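Side-chain contacts in mutual gliding motility protein C (MglC) (Myxococcus xanthus DK 1622, PDB 7CT3), which acts in the cell-polarity control system of a gliding bacterium, as a Roadblock/LC7-domain protein that interacts with its paralog MglB: residues A[23-28]-A[83-88]; A[51-56]-A[72-77]. All blocks are in the same frame, centred on the assembly; numbering follows the deposited sequence.

Contact 1 (A[23-28]-A[83-88])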
loop_
_atom_site.group_PDB
_atom_site.type_symbol
_atom_site.label_atom_id
_atom_site.label_comp_id
_atom_site.label_asym_id
_atom_site.label_seq_id
_atom_site.Cartn_x
_atom_site.Cartn_y
_atom_site.Cartn_z
HETATM N N MSE A 23 5.235 -3.739 -15.604
HETATM C CA MSE A 23 3.980 -4.343 -16.013
HETATM C C MSE A 23 3.174 -3.287 -16.766
HETATM O O MSE A 23 3.209 -2.116 -16.406
HETATM C CB MSE A 23 3.259 -4.834 -14.752
HETATM C CG MSE A 23 1.811 -5.207 -14.939
HETATM SE SE MSE A 23 1.663 -6.989 -15.709
HETATM C CE MSE A 23 2.790 -8.147 -14.590
ATOM N N GLY A 24 2.461 -3.697 -17.819
ATOM C CA GLY A 24 1.566 -2.793 -18.523
ATOM C C GLY A 24 0.188 -2.748 -17.879
ATOM O O GLY A 24 -0.229 -3.764 -17.307
ATOM N N PHE A 25 -0.521 -1.623 -17.995
ATOM C CA PHE A 25 -1.952 -1.505 -17.607
ATOM C C PHE A 25 -2.811 -2.396 -18.521
ATOM O O PHE A 25 -3.960 -2.700 -18.152
ATOM C CB PHE A 25 -2.387 -0.039 -17.606
ATOM C CG PHE A 25 -1.752 0.778 -16.511
ATOM C CD1 PHE A 25 -2.079 0.553 -15.182
ATOM C CD2 PHE A 25 -0.813 1.755 -16.803
ATOM C CE1 PHE A 25 -1.497 1.303 -14.171
ATOM C CE2 PHE A 25 -0.231 2.502 -15.791
ATOM C CZ PHE A 25 -0.573 2.276 -14.475
ATOM N N ASP A 26 -2.265 -2.838 -19.659
ATOM C CA ASP A 26 -2.893 -3.863 -20.542
ATOM C C ASP A 26 -2.712 -5.267 -19.942
ATOM O O ASP A 26 -3.186 -6.224 -20.567
ATOM C CB ASP A 26 -2.357 -3.785 -21.976
ATOM C CG ASP A 26 -0.867 -4.043 -22.153
ATOM O OD1 ASP A 26 -0.168 -4.281 -21.144
ATOM O OD2 ASP A 26 -0.413 -3.992 -23.310
ATOM N N GLY A 27 -2.051 -5.393 -18.784
ATOM C CA GLY A 27 -1.881 -6.670 -18.060
ATOM C C GLY A 27 -0.776 -7.538 -18.650
ATOM O O GLY A 27 -0.710 -8.728 -18.294
ATOM N N ILE A 28 0.073 -6.978 -19.511
ATOM C CA ILE A 28 1.223 -7.707 -20.127
ATOM C C ILE A 28 2.510 -7.260 -19.428
ATOM O O ILE A 28 2.814 -6.052 -19.478
ATOM C CB ILE A 28 1.267 -7.477 -21.650
ATOM C CG1 ILE A 28 0.001 -7.999 -22.338
ATOM C CG2 ILE A 28 2.532 -8.074 -22.255
ATOM C CD1 ILE A 28 -0.375 -9.414 -21.956
HETATM N N MSE A 83 4.261 -0.285 -5.695
HETATM C CA MSE A 83 4.134 0.032 -7.106
HETATM C C MSE A 83 4.222 1.540 -7.307
HETATM O O MSE A 83 3.686 2.301 -6.501
HETATM C CB MSE A 83 2.800 -0.487 -7.641
HETATM C CG MSE A 83 2.679 -1.983 -7.620
HETATM SE SE MSE A 83 0.862 -2.489 -8.078
HETATM C CE MSE A 83 -0.082 -2.378 -6.364
ATOM N N ARG A 84 4.890 1.939 -8.399
ATOM C CA ARG A 84 4.984 3.329 -8.817
ATOM C C ARG A 84 4.775 3.423 -10.332
ATOM O O ARG A 84 5.043 2.432 -11.041
ATOM C CB ARG A 84 6.345 3.930 -8.451
ATOM C CG ARG A 84 6.540 4.151 -6.959
ATOM C CD ARG A 84 7.795 4.933 -6.625
ATOM N NE ARG A 84 7.681 5.384 -5.248
ATOM C CZ ARG A 84 7.271 6.587 -4.856
ATOM N NH1 ARG A 84 6.986 7.537 -5.731
ATOM N NH2 ARG A 84 7.178 6.845 -3.568
ATOM N N LEU A 85 4.325 4.587 -10.803
ATOM C CA LEU A 85 4.058 4.865 -12.235
ATOM C C LEU A 85 5.384 5.100 -12.964
ATOM O O LEU A 85 6.220 5.850 -12.444
ATOM C CB LEU A 85 3.150 6.094 -12.339
ATOM C CG LEU A 85 2.541 6.337 -13.716
ATOM C CD1 LEU A 85 1.579 5.217 -14.082
ATOM C CD2 LEU A 85 1.840 7.686 -13.759
ATOM N N VAL A 86 5.570 4.489 -14.133
ATOM C CA VAL A 86 6.771 4.748 -14.982
ATOM C C VAL A 86 6.350 5.426 -16.296
ATOM O O VAL A 86 7.180 6.159 -16.850
ATOM C CB VAL A 86 7.619 3.481 -15.201
ATOM C CG1 VAL A 86 8.425 3.134 -13.958
ATOM C CG2 VAL A 86 6.789 2.295 -15.630
ATOM N N SER A 87 5.120 5.221 -16.774
ATOM C CA SER A 87 4.564 5.930 -17.959
ATOM C C SER A 87 3.046 5.781 -17.976
ATOM O O SER A 87 2.490 5.035 -17.176
ATOM C CB SER A 87 5.203 5.428 -19.239
ATOM O OG SER A 87 4.572 4.246 -19.706
ATOM N N PRO A 88 2.313 6.473 -18.877
ATOM C CA PRO A 88 0.864 6.290 -18.967
ATOM C C PRO A 88 0.452 4.826 -19.212
ATOM O O PRO A 88 -0.683 4.500 -18.924
ATOM C CB PRO A 88 0.458 7.186 -20.151
ATOM C CG PRO A 88 1.559 8.229 -20.222
ATOM C CD PRO A 88 2.815 7.485 -19.821
#
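Phe25 turns the edge of its ring to Leu85, and the two side chains cross at about a right angle. The leucine meets the ring with a single methyl: CD1 of Leu85 lies near the ring plane, 3.7 Å from CZ of Phe25 and equally near CE2. With CG of Leu85 anti to the backbone N (chi1 -168°), that branch reaches across to the phenyl rim although the CB itself does not point there. Two backbone carbonyls also come close to the ring. The O of Ser87 lies near the ring plane, 4.0 Å from CE2 of Phe25, whereas the O of Pro88 approaches CD2 of Phe25 obliquely at 3.5 Å.

Phe25 projects from a tight connection after strand 17-24. A type I turn runs from Gly24 to Gly27, closed by Gly27 N to Gly24 O at 2.9 Å, and an Asx turn overlaps it, Ile28 N donating to OD1 of Asp26 (3.2 Å) from well above the carboxylate plane. Replacing Phe25 with an alanine is likely to leave CD1 of Leu85 without its aromatic neighbour and Lys65 without its cation-pi partner.

The contact lies at the surface, where the side chain of Leu85 comes to about 4 Å from a sodium ion bound at Leu64, Thr66 and Val69. In the antiparallel sheet of this Roadblock/LC7 domain, Val86 and Ser87 form a classic beta bulge opposite Tyr90. Strand 90-97 runs between strands 17-24 and 79-87; its Phe91 meets the Phe25 ring, and Ala61 of helix 44-61 also touches Phe25.

Contact 2 (A[51-56]-A[72-77])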
loop_
_atom_site.group_PDB
_atom_site.type_symbol
_atom_site.label_atom_id
_atom_site.label_comp_id
_atom_site.label_asym_id
_atom_site.label_seq_id
_atom_site.Cartn_x
_atom_site.Cartn_y
_atom_site.Cartn_z
ATOM N N ALA A 51 1.312 -14.835 -7.117
ATOM C CA ALA A 51 0.507 -15.240 -8.291
ATOM C C ALA A 51 -0.953 -14.826 -8.069
ATOM O O ALA A 51 -1.558 -14.275 -8.991
ATOM C CB ALA A 51 0.632 -16.724 -8.524
ATOM N N ASN A 52 -1.484 -15.057 -6.869
ATOM C CA ASN A 52 -2.912 -14.809 -6.536
ATOM C C ASN A 52 -3.178 -13.311 -6.316
ATOM O O ASN A 52 -4.362 -12.962 -6.193
ATOM C CB ASN A 52 -3.345 -15.649 -5.333
ATOM C CG ASN A 52 -3.388 -17.128 -5.652
ATOM O OD1 ASN A 52 -3.482 -17.505 -6.814
ATOM N ND2 ASN A 52 -3.294 -17.971 -4.638
ATOM N N LEU A 53 -2.140 -12.467 -6.263
ATOM C CA LEU A 53 -2.274 -10.989 -6.129
ATOM C C LEU A 53 -2.265 -10.319 -7.510
ATOM O O LEU A 53 -2.703 -9.167 -7.582
ATOM C CB LEU A 53 -1.127 -10.423 -5.279
ATOM C CG LEU A 53 -1.167 -10.718 -3.780
ATOM C CD1 LEU A 53 0.088 -10.190 -3.098
ATOM C CD2 LEU A 53 -2.404 -10.125 -3.123
ATOM N N LEU A 54 -1.757 -10.986 -8.552
ATOM C CA LEU A 54 -1.424 -10.336 -9.851
ATOM C C LEU A 54 -2.629 -9.563 -10.406
ATOM O O LEU A 54 -2.439 -8.390 -10.777
ATOM C CB LEU A 54 -0.924 -11.378 -10.853
ATOM C CG LEU A 54 0.485 -11.919 -10.615
ATOM C CD1 LEU A 54 0.878 -12.879 -11.728
ATOM C CD2 LEU A 54 1.508 -10.795 -10.498
ATOM N N THR A 55 -3.815 -10.177 -10.471
ATOM C CA THR A 55 -5.047 -9.527 -11.000
ATOM C C THR A 55 -5.313 -8.230 -10.229
ATOM O O THR A 55 -5.576 -7.190 -10.876
ATOM C CB THR A 55 -6.266 -10.449 -10.908
ATOM O OG1 THR A 55 -5.978 -11.602 -11.696
ATOM C CG2 THR A 55 -7.542 -9.798 -11.402
ATOM N N GLN A 56 -5.250 -8.304 -8.896
ATOM C CA GLN A 56 -5.616 -7.193 -7.978
ATOM C C GLN A 56 -4.531 -6.109 -8.009
ATOM O O GLN A 56 -4.897 -4.923 -7.926
ATOM C CB GLN A 56 -5.867 -7.734 -6.571
ATOM C CG GLN A 56 -6.965 -8.786 -6.511
ATOM C CD GLN A 56 -8.168 -8.418 -7.349
ATOM O OE1 GLN A 56 -8.744 -7.337 -7.213
ATOM N NE2 GLN A 56 -8.561 -9.325 -8.230
ATOM N N VAL A 72 1.396 2.712 -4.499
ATOM C CA VAL A 72 0.297 1.781 -4.119
ATOM C C VAL A 72 0.911 0.460 -3.651
ATOM O O VAL A 72 1.906 0.022 -4.255
ATOM C CB VAL A 72 -0.683 1.573 -5.287
ATOM C CG1 VAL A 72 -1.805 0.618 -4.915
ATOM C CG2 VAL A 72 -1.247 2.900 -5.776
ATOM N N SER A 73 0.331 -0.133 -2.608
ATOM C CA SER A 73 0.688 -1.475 -2.075
ATOM C C SER A 73 -0.570 -2.337 -1.990
ATOM O O SER A 73 -1.602 -1.850 -1.487
ATOM C CB SER A 73 1.358 -1.372 -0.731
ATOM O OG SER A 73 2.611 -0.724 -0.850
ATOM N N VAL A 74 -0.483 -3.572 -2.475
ATOM C CA VAL A 74 -1.527 -4.612 -2.276
ATOM C C VAL A 74 -0.828 -5.801 -1.624
ATOM O O VAL A 74 0.058 -6.399 -2.277
ATOM C CB VAL A 74 -2.224 -4.975 -3.598
ATOM C CG1 VAL A 74 -3.234 -6.092 -3.417
ATOM C CG2 VAL A 74 -2.890 -3.758 -4.228
ATOM N N ASN A 75 -1.174 -6.085 -0.368
ATOM C CA ASN A 75 -0.409 -7.006 0.508
ATOM C C ASN A 75 -1.281 -8.200 0.898
ATOM O O ASN A 75 -2.500 -8.033 1.079
ATOM C CB ASN A 75 0.117 -6.288 1.751
ATOM C CG ASN A 75 1.043 -5.135 1.423
ATOM O OD1 ASN A 75 1.626 -5.084 0.340
ATOM N ND2 ASN A 75 1.185 -4.206 2.355
ATOM N N SER A 76 -0.649 -9.363 1.020
ATOM C CA SER A 76 -1.235 -10.599 1.586
ATOM C C SER A 76 -0.542 -10.884 2.921
ATOM O O SER A 76 0.309 -10.066 3.335
ATOM C CB SER A 76 -1.086 -11.738 0.619
ATOM O OG SER A 76 0.286 -12.041 0.417
ATOM N N GLU A 77 -0.885 -11.999 3.561
ATOM C CA GLU A 77 -0.213 -12.474 4.797
ATOM C C GLU A 77 1.286 -12.670 4.519
ATOM O O GLU A 77 2.087 -12.293 5.381
ATOM C CB GLU A 77 -0.881 -13.754 5.307
ATOM C CG GLU A 77 -2.271 -13.513 5.870
ATOM C CD GLU A 77 -2.996 -14.746 6.386
ATOM O OE1 GLU A 77 -2.350 -15.811 6.512
ATOM O OE2 GLU A 77 -4.212 -14.638 6.663
#
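Leu53 meets a flat group in the peptide carbonyl of Val74, whose O lies 3.9 Å from the leucine CD1; no aromatic ring takes part. The side-chain amides at this contact are turned elsewhere. That of Gln56 leads away from the strand, with OE1 in a weak hydrogen bond to Asn59, and that of Asn75 points off the far side, where OD1 accepts from Thr81 N and ND2 bonds to Glu71 of the second subunit. What remains is the helix-on-sheet packing of a Roadblock/LC7 domain, with helix 44-61 laid against strand 71-75.

Leu53 carries most of it. Its CG is anti to the carbonyl carbon (chi1 -72°), which sends the forked end down to the strand, where the two methyls divide the work: CD1 lies by the Val74 carbonyl and Ser76, while CD2 stands 4.1 Å from CG1 of Val74. The leucine and valine slide past each other in opposite directions, so they meet through one methyl of each. Gln56 adds its aliphatic base, CB being 4.4 Å from CG1 of Val74. The helix is kinked here, the N atoms of Thr55 and Gln56 lacking bonds to the preceding turn.

Strand 71-75 pairs antiparallel with a strand of the second subunit, carrying the sheet across the dimer interface, and Val69 of that subunit packs on both Leu53 and Val74. At the far end of the contact, the buried hydroxyl of Ser76 lies 4.0 Å from CD1 of Leu53; its polar needs are met by hydrogen bonds to OE1 of Glu49 and to the backbone N of Val79.

How the contacts relate
The centres of the two contacts lie 15 Å apart in one domain, and in sequence both segments of contact 2 fall between those of contact 1. Strands 71-75 and 79-87 follow one another and connect them directly: Met83 N of contact 1 lies 2.8 Å from Val72 O of contact 2, a probable hydrogen bond, and CE of Met83 packs 3.8 Å from CG2 of Val74. Helix 44-61 is common ground as well, supplying a segment of contact 2 and touching Phe25 and Met83 of contact 1. One helix therefore packs both on the surface turn after strand 17-24 and on the strand that pairs with the second subunit.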